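Local coordinates for protein endo-1,4-b-d-mannanase (PDB 1QNR) that hydrolyses internal beta-1,4-mannosidic linkages of mannans, as a fungal endo-mannanase of glycoside hydrolase family 5, at residues A[3-8]-A[103-108]; A[12-17]-A[160-165]. All blocks are in the same frame, centred on the assembly; numbering follows the deposited sequence. Where two conformers were deposited one is given.

Contact 1 (A[3-8]-A[103-108]); sequences SFVTIS and NLKLII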
ATOM      1  N   SER A   3      15.338  -1.429  14.046  1.00 38.63           N
ATOM      2  CA  SER A   3      16.397  -1.649  13.018  1.00 31.75           C
ATOM      3  C   SER A   3      15.782  -1.505  11.628  1.00 24.67           C
ATOM      4  O   SER A   3      14.546  -1.438  11.670  1.00 22.44           O
ATOM      5  CB  SER A   3      17.017  -3.053  13.143  1.00 30.93           C
ATOM      6  OG  SER A   3      16.013  -4.034  13.263  0.50 29.19           O
ATOM      7  N   PHE A   4      16.513  -1.652  10.497  1.00 18.26           N
ATOM      8  CA  PHE A   4      15.761  -1.536   9.231  1.00 12.72           C
ATOM      9  C   PHE A   4      15.016  -2.864   8.995  1.00 12.24           C
ATOM     10  O   PHE A   4      15.528  -3.981   9.336  1.00 14.03           O
ATOM     11  CB  PHE A   4      16.708  -1.287   8.021  1.00 11.42           C
ATOM     12  CG  PHE A   4      17.379   0.053   7.996  1.00 10.74           C
ATOM     13  CD1 PHE A   4      16.651   1.236   7.944  1.00 10.97           C
ATOM     14  CD2 PHE A   4      18.779   0.150   8.184  1.00 11.08           C
ATOM     15  CE1 PHE A   4      17.292   2.466   7.981  1.00 10.63           C
ATOM     16  CE2 PHE A   4      19.411   1.399   8.154  1.00 11.30           C
ATOM     17  CZ  PHE A   4      18.694   2.555   8.036  1.00 10.06           C
ATOM     18  N   VAL A   5      13.826  -2.825   8.381  1.00  9.73           N
ATOM     19  CA  VAL A   5      13.065  -4.038   8.052  1.00 10.40           C
ATOM     20  C   VAL A   5      13.729  -4.734   6.844  1.00 10.35           C
ATOM     21  O   VAL A   5      14.057  -4.157   5.814  1.00 11.25           O
ATOM     22  CB  VAL A   5      11.576  -3.727   7.701  1.00  9.22           C
ATOM     23  CG1 VAL A   5      10.861  -5.028   7.246  1.00 10.91           C
ATOM     24  CG2 VAL A   5      10.830  -3.085   8.861  1.00 11.16           C
ATOM     25  N   THR A   6      14.023  -6.053   7.059  1.00 10.46           N
ATOM     26  CA  THR A   6      14.698  -6.896   6.051  1.00 10.56           C
ATOM     27  C   THR A   6      13.914  -8.181   5.858  1.00 10.79           C
ATOM     28  O   THR A   6      12.907  -8.455   6.527  1.00 10.70           O
ATOM     29  CB  THR A   6      16.169  -7.225   6.481  1.00 12.40           C
ATOM     30  OG1 THR A   6      16.082  -7.995   7.715  1.00 15.54           O
ATOM     31  CG2 THR A   6      16.997  -5.952   6.592  1.00 15.71           C
ATOM     32  N   ILE A   7      14.369  -9.000   4.883  1.00 12.11           N
ATOM     33  CA  ILE A   7      13.832 -10.351   4.658  1.00 12.32           C
ATOM     34  C   ILE A   7      14.849 -11.423   5.136  1.00 13.83           C
ATOM     35  O   ILE A   7      15.991 -11.336   4.696  1.00 16.84           O
ATOM     36  CB  ILE A   7      13.423 -10.477   3.166  1.00 12.10           C
ATOM     37  CG1 ILE A   7      12.142  -9.602   2.933  1.00 13.67           C
ATOM     38  CG2 ILE A   7      13.061 -11.922   2.786  1.00 13.79           C
ATOM     39  CD1 ILE A   7      11.802  -9.393   1.467  1.00 13.96           C
ATOM     40  N   SER A   8      14.361 -12.388   5.859  1.00 15.76           N
ATOM     41  CA  SER A   8      15.224 -13.531   6.345  1.00 17.86           C
ATOM     42  C   SER A   8      14.452 -14.734   5.842  1.00 20.80           C
ATOM     43  O   SER A   8      13.264 -15.005   6.098  1.00 21.16           O
ATOM     44  CB  SER A   8      15.264 -13.471   7.882  1.00 21.40           C
ATOM     45  OG  SER A   8      16.096 -14.530   8.379  0.50 21.07           O
ATOM     46  N   ASN A 103       6.732   2.359  17.591  1.00 13.89           N
ATOM     47  CA  ASN A 103       7.353   1.132  17.108  1.00 14.22           C
ATOM     48  C   ASN A 103       6.517   0.478  15.994  1.00 13.17           C
ATOM     49  O   ASN A 103       6.327  -0.760  16.007  1.00 15.80           O
ATOM     50  CB  ASN A 103       7.619   0.169  18.318  1.00 17.97           C
ATOM     51  CG  ASN A 103       8.478   0.817  19.421  1.00 23.25           C
ATOM     52  OD1 ASN A 103       9.588   1.238  19.093  1.00 24.97           O
ATOM     53  ND2 ASN A 103       7.926   0.919  20.626  1.00 27.17           N
ATOM     54  N   LEU A 104       6.035   1.323  15.119  1.00 10.39           N
ATOM     55  CA  LEU A 104       5.283   0.803  13.939  1.00  9.86           C
ATOM     56  C   LEU A 104       6.111   1.014  12.651  1.00  8.95           C
ATOM     57  O   LEU A 104       6.966   1.913  12.637  1.00 10.21           O
ATOM     58  CB  LEU A 104       3.953   1.614  13.771  1.00  9.25           C
ATOM     59  CG  LEU A 104       2.894   1.329  14.858  1.00  8.55           C
ATOM     60  CD1 LEU A 104       1.736   2.341  14.757  1.00 10.46           C
ATOM     61  CD2 LEU A 104       2.373  -0.117  14.836  1.00 10.67           C
ATOM     62  N   LYS A 105       5.841   0.199  11.630  1.00  8.69           N
ATOM     63  CA  LYS A 105       6.545   0.369  10.338  1.00  8.36           C
ATOM     64  C   LYS A 105       5.508   0.803   9.265  1.00  7.41           C
ATOM     65  O   LYS A 105       4.330   0.413   9.401  1.00 10.95           O
ATOM     66  CB  LYS A 105       7.155  -0.975   9.862  1.00  8.08           C
ATOM     67  CG  LYS A 105       8.084  -1.600  10.974  1.00  9.03           C
ATOM     68  CD  LYS A 105       9.253  -0.705  11.350  1.00  9.22           C
ATOM     69  CE  LYS A 105      10.173  -1.477  12.323  1.00 11.38           C
ATOM     70  NZ  LYS A 105      11.198  -0.514  12.905  1.00 13.94           N
ATOM     71  N   LEU A 106       5.945   1.542   8.258  1.00  6.86           N
ATOM     72  CA  LEU A 106       5.004   2.064   7.256  1.00  6.95           C
ATOM     73  C   LEU A 106       5.274   1.622   5.795  1.00  7.07           C
ATOM     74  O   LEU A 106       6.434   1.590   5.338  1.00  7.28           O
ATOM     75  CB  LEU A 106       5.153   3.602   7.235  1.00  6.96           C
ATOM     76  CG  LEU A 106       4.907   4.327   8.596  1.00  7.38           C
ATOM     77  CD1 LEU A 106       5.275   5.804   8.456  1.00 10.61           C
ATOM     78  CD2 LEU A 106       3.423   4.116   8.974  1.00 11.14           C
ATOM     79  N   ILE A 107       4.180   1.260   5.081  1.00  6.95           N
ATOM     80  CA  ILE A 107       4.293   1.034   3.611  1.00  6.98           C
ATOM     81  C   ILE A 107       3.792   2.327   2.968  1.00  7.27           C
ATOM     82  O   ILE A 107       2.661   2.756   3.287  1.00  8.43           O
ATOM     83  CB  ILE A 107       3.520  -0.204   3.157  1.00  6.83           C
ATOM     84  CG1 ILE A 107       4.178  -1.454   3.767  1.00  8.38           C
ATOM     85  CG2 ILE A 107       3.481  -0.275   1.587  1.00  9.51           C
ATOM     86  CD1 ILE A 107       3.454  -2.802   3.469  1.00  9.17           C
ATOM     87  N   ILE A 108       4.572   2.933   2.039  1.00  6.65           N
ATOM     88  CA  ILE A 108       4.205   4.237   1.472  1.00  7.30           C
ATOM     89  C   ILE A 108       4.275   4.260  -0.060  1.00  7.40           C
ATOM     90  O   ILE A 108       5.376   4.248  -0.665  1.00  7.36           O
ATOM     91  CB  ILE A 108       5.165   5.351   2.036  1.00  6.80           C
ATOM     92  CG1 ILE A 108       5.148   5.380   3.575  1.00  8.43           C
ATOM     93  CG2 ILE A 108       4.745   6.730   1.462  1.00  7.68           C
ATOM     94  CD1 ILE A 108       6.029   6.461   4.218  1.00 10.02           C
TER
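V5 and K105 meet flank to flank, the methyl CG2 of the valine resting against the aliphatic shaft of the lysine. The two side chains run past each other in opposite senses. V5 CG2 lies 3.8 Å from K105 CG and 3.9 Å from K105 CE, with CD at a similar distance between them, so one methyl spans three methylenes of the shaft. In V5, CG2 is set beside the backbone N by a chi1 of 175°, which sends CG1 anti to that nitrogen and leaves CG2 as the branch that does the touching. K105 owes its course to a bend at chi2 (-60°), after which the chain is extended and carries the ammonium group past the valine toward the N-terminal residues. There NZ comes within 3.7 Å of S3 O, a loose approach; its firm partners are the carboxylate of D15, in a salt bridge, and the carbonyl of T159, in a hydrogen bond. D15 OD1 also accepts a hydrogen bond from the backbone N of S3, and this shared carboxylate probably offsets the charge of the buried lysine. The contact thus joins the loop leading into strand 6-8 to the N-terminal end of TIM-barrel strand 105-109, where K105 makes backbone hydrogen bonds with K51 and V53 on one flank and L106 with A160 and F162 on the other.

Contact 2 (A[12-17]-A[160-165]); sequences FNIDGK and AIFAWE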
ATOM      1  N   PHE A  12       9.541 -11.899   6.980  1.00 12.24           N
ATOM      2  CA  PHE A  12      10.094 -10.599   7.332  1.00 10.51           C
ATOM      3  C   PHE A  12      10.762 -10.571   8.718  1.00 11.55           C
ATOM      4  O   PHE A  12      10.302 -11.282   9.631  1.00 13.37           O
ATOM      5  CB  PHE A  12       9.003  -9.486   7.277  1.00 10.67           C
ATOM      6  CG  PHE A  12       8.477  -9.269   5.861  1.00 10.50           C
ATOM      7  CD1 PHE A  12       9.194  -8.501   4.946  1.00 10.68           C
ATOM      8  CD2 PHE A  12       7.302  -9.859   5.467  1.00  8.76           C
ATOM      9  CE1 PHE A  12       8.703  -8.303   3.650  1.00 11.15           C
ATOM     10  CE2 PHE A  12       6.823  -9.675   4.169  1.00  9.26           C
ATOM     11  CZ  PHE A  12       7.517  -8.929   3.222  1.00  9.49           C
ATOM     12  N   ASN A  13      11.823  -9.772   8.828  1.00 10.92           N
ATOM     13  CA  ASN A  13      12.492  -9.529  10.117  1.00 12.27           C
ATOM     14  C   ASN A  13      12.202  -8.077  10.524  1.00 11.70           C
ATOM     15  O   ASN A  13      12.665  -7.139   9.878  1.00 11.64           O
ATOM     16  CB  ASN A  13      14.024  -9.744   9.904  1.00 14.73           C
ATOM     17  CG  ASN A  13      14.825  -9.560  11.160  1.00 18.60           C
ATOM     18  OD1 ASN A  13      14.425  -8.854  12.076  1.00 19.70           O
ATOM     19  ND2 ASN A  13      16.053 -10.168  11.256  1.00 20.65           N
ATOM     20  N   ILE A  14      11.340  -7.934  11.574  1.00 11.00           N
ATOM     21  CA  ILE A  14      10.913  -6.603  12.011  1.00 11.76           C
ATOM     22  C   ILE A  14      11.468  -6.405  13.434  1.00 10.95           C
ATOM     23  O   ILE A  14      11.115  -7.223  14.331  1.00 12.06           O
ATOM     24  CB  ILE A  14       9.356  -6.527  12.045  1.00 10.64           C
ATOM     25  CG1 ILE A  14       8.749  -6.877  10.642  1.00 11.55           C
ATOM     26  CG2 ILE A  14       8.852  -5.180  12.581  1.00 10.73           C
ATOM     27  CD1 ILE A  14       7.218  -7.006  10.713  1.00 12.28           C
ATOM     28  N   ASP A  15      12.356  -5.425  13.595  1.00 12.25           N
ATOM     29  CA  ASP A  15      12.993  -5.152  14.900  1.00 14.18           C
ATOM     30  C   ASP A  15      13.557  -6.425  15.530  1.00 15.40           C
ATOM     31  O   ASP A  15      13.494  -6.631  16.761  1.00 17.00           O
ATOM     32  CB  ASP A  15      11.982  -4.470  15.822  1.00 16.90           C
ATOM     33  CG  ASP A  15      11.632  -3.052  15.334  1.00 17.74           C
ATOM     34  OD1 ASP A  15      12.427  -2.476  14.573  1.00 17.98           O
ATOM     35  OD2 ASP A  15      10.575  -2.555  15.738  1.00 18.21           O
ATOM     36  N   GLY A  16      14.201  -7.235  14.661  1.00 15.32           N
ATOM     37  CA  GLY A  16      14.926  -8.427  15.165  1.00 16.89           C
ATOM     38  C   GLY A  16      14.110  -9.660  15.281  1.00 17.94           C
ATOM     39  O   GLY A  16      14.585 -10.769  15.609  1.00 21.35           O
ATOM     40  N   LYS A  17      12.785  -9.605  15.130  1.00 16.38           N
ATOM     41  CA  LYS A  17      11.882 -10.704  15.229  1.00 16.60           C
ATOM     42  C   LYS A  17      11.445 -11.211  13.856  1.00 15.89           C
ATOM     43  O   LYS A  17      10.852 -10.419  13.096  1.00 14.74           O
ATOM     44  CB  LYS A  17      10.622 -10.299  16.064  1.00 21.74           C
ATOM     45  CG  LYS A  17      11.180  -9.961  17.492  1.00 28.62           C
ATOM     46  CD  LYS A  17      11.345 -11.299  18.216  1.00 34.92           C
ATOM     47  CE  LYS A  17      12.277 -11.301  19.427  1.00 39.71           C
ATOM     48  NZ  LYS A  17      12.273 -12.719  19.960  1.00 41.68           N
ATOM     49  N   ALA A 160      11.600   3.488  10.555  1.00  8.67           N
ATOM     50  CA  ALA A 160      10.137   3.250  10.522  1.00  9.73           C
ATOM     51  C   ALA A 160       9.607   2.935   9.155  1.00 10.09           C
ATOM     52  O   ALA A 160       8.399   2.673   9.091  1.00 10.27           O
ATOM     53  CB  ALA A 160       9.440   4.505  11.111  1.00 10.52           C
ATOM     54  N   ILE A 161      10.349   2.965   8.065  1.00  7.80           N
ATOM     55  CA  ILE A 161       9.824   2.572   6.744  1.00  8.17           C
ATOM     56  C   ILE A 161       9.901   1.084   6.518  1.00  8.20           C
ATOM     57  O   ILE A 161      11.003   0.479   6.568  1.00 10.59           O
ATOM     58  CB  ILE A 161      10.562   3.333   5.640  1.00  8.77           C
ATOM     59  CG1 ILE A 161      10.611   4.856   5.912  1.00  9.48           C
ATOM     60  CG2 ILE A 161       9.951   3.015   4.250  1.00 10.84           C
ATOM     61  CD1 ILE A 161       9.228   5.527   6.012  1.00 11.28           C
ATOM     62  N   PHE A 162       8.741   0.437   6.350  1.00  7.25           N
ATOM     63  CA  PHE A 162       8.677  -1.001   6.000  1.00  6.59           C
ATOM     64  C   PHE A 162       9.136  -1.214   4.553  1.00  7.06           C
ATOM     65  O   PHE A 162      10.041  -2.008   4.237  1.00  7.89           O
ATOM     66  CB  PHE A 162       7.260  -1.598   6.156  1.00  7.61           C
ATOM     67  CG  PHE A 162       7.158  -3.103   6.031  1.00  7.24           C
ATOM     68  CD1 PHE A 162       7.056  -3.691   4.760  1.00  8.17           C
ATOM     69  CD2 PHE A 162       7.162  -3.955   7.135  1.00  7.43           C
ATOM     70  CE1 PHE A 162       6.897  -5.070   4.575  1.00  9.40           C
ATOM     71  CE2 PHE A 162       6.989  -5.320   7.010  1.00  8.39           C
ATOM     72  CZ  PHE A 162       6.918  -5.896   5.715  1.00  9.72           C
ATOM     73  N   ALA A 163       8.515  -0.457   3.638  1.00  7.11           N
ATOM     74  CA  ALA A 163       8.884  -0.504   2.203  1.00  6.42           C
ATOM     75  C   ALA A 163       8.374   0.760   1.465  1.00  6.09           C
ATOM     76  O   ALA A 163       7.273   1.277   1.781  1.00  7.27           O
ATOM     77  CB  ALA A 163       8.237  -1.736   1.523  1.00  7.88           C
ATOM     78  N   TRP A 164       9.119   1.099   0.408  1.00  7.69           N
ATOM     79  CA  TRP A 164       8.611   2.082  -0.593  1.00  6.54           C
ATOM     80  C   TRP A 164       7.749   1.278  -1.592  1.00  7.37           C
ATOM     81  O   TRP A 164       8.069   0.089  -1.887  1.00  9.36           O
ATOM     82  CB  TRP A 164       9.788   2.708  -1.340  1.00  7.32           C
ATOM     83  CG  TRP A 164      10.724   3.512  -0.456  1.00  7.31           C
ATOM     84  CD1 TRP A 164      12.039   3.271  -0.242  1.00  9.56           C
ATOM     85  CD2 TRP A 164      10.348   4.643   0.358  1.00  6.54           C
ATOM     86  NE1 TRP A 164      12.561   4.227   0.623  1.00  8.92           N
ATOM     87  CE2 TRP A 164      11.515   5.027   1.059  1.00  7.10           C
ATOM     88  CE3 TRP A 164       9.142   5.328   0.608  1.00  7.52           C
ATOM     89  CZ2 TRP A 164      11.579   6.131   1.915  1.00  9.41           C
ATOM     90  CZ3 TRP A 164       9.165   6.395   1.529  1.00  9.88           C
ATOM     91  CH2 TRP A 164      10.378   6.748   2.176  1.00  9.73           C
ATOM     92  N   GLU A 165       6.695   1.894  -2.109  1.00  7.13           N
ATOM     93  CA  GLU A 165       5.767   1.206  -3.028  1.00  7.00           C
ATOM     94  C   GLU A 165       5.563   2.122  -4.216  1.00  6.01           C
ATOM     95  O   GLU A 165       5.285   3.329  -4.147  1.00  7.16           O
ATOM     96  CB  GLU A 165       4.480   0.871  -2.250  1.00  7.61           C
ATOM     97  CG  GLU A 165       3.414   0.159  -3.124  1.00  8.24           C
ATOM     98  CD  GLU A 165       2.377  -0.500  -2.205  1.00  7.86           C
ATOM     99  OE1 GLU A 165       1.438   0.232  -1.819  1.00  8.67           O
ATOM    100  OE2 GLU A 165       2.672  -1.689  -1.834  1.00  9.44           O
TER
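A small antiparallel sheet near the N-terminus packs here against the N-terminal end of the TIM barrel, the fold of family 5 glycoside hydrolases, where the parallel strands begin. Its strand 11-14 supplies F12 and I14, and barrel strand 161-165 supplies F162, whose ring reaches both of them. The F162 ring projects from its strand toward the small sheet because chi1 (-171°) turns CG away from the backbone N. Its edge meets the face of F12 in an edge-to-face pair, centroids 4.9 Å apart and planes at 54°, so the rings are well short of perpendicular. F162 CZ stands over the middle of the F12 ring, 3.5 Å from F12 CD1 and 3.6 Å from F12 CE1. F12 also meets F237 edge-to-face, and F162 meets F21, so the pair belongs to a larger aromatic cluster. Beyond I14 the chain reverses in a type I' turn, I14 to K17, closed by backbone bonds in both directions between those two residues. I14 crosses F162 at about a right angle, and its extended CG1 branch (chi2 172°) ends at the rim of the phenylalanine ring, where CD1 lies near the ring plane, 4.1 Å from F162 CE2.

Both contacts are buried, with centres about 1 Å apart, and both reach the parallel barrel sheet: contact 2 joins the small antiparallel sheet itself to the barrel, contact 1 the loop that leads into that sheet. Strands 6-8 and 11-14 are neighbours in the small sheet, as are 105-109 and 161-165 in the barrel, where L106 O lies 2.8 Å from F162 N, a probable hydrogen bond. Their chemistry differs: contact 1 pairs a valine with the shaft of a lysine whose charged end is met by polar groups, whereas contact 2 is wholly apolar and largely aromatic. They merge where K105 CB packs on F162 CB at 3.8 Å and I7 CG1 on F12 CD1 at 3.7 Å.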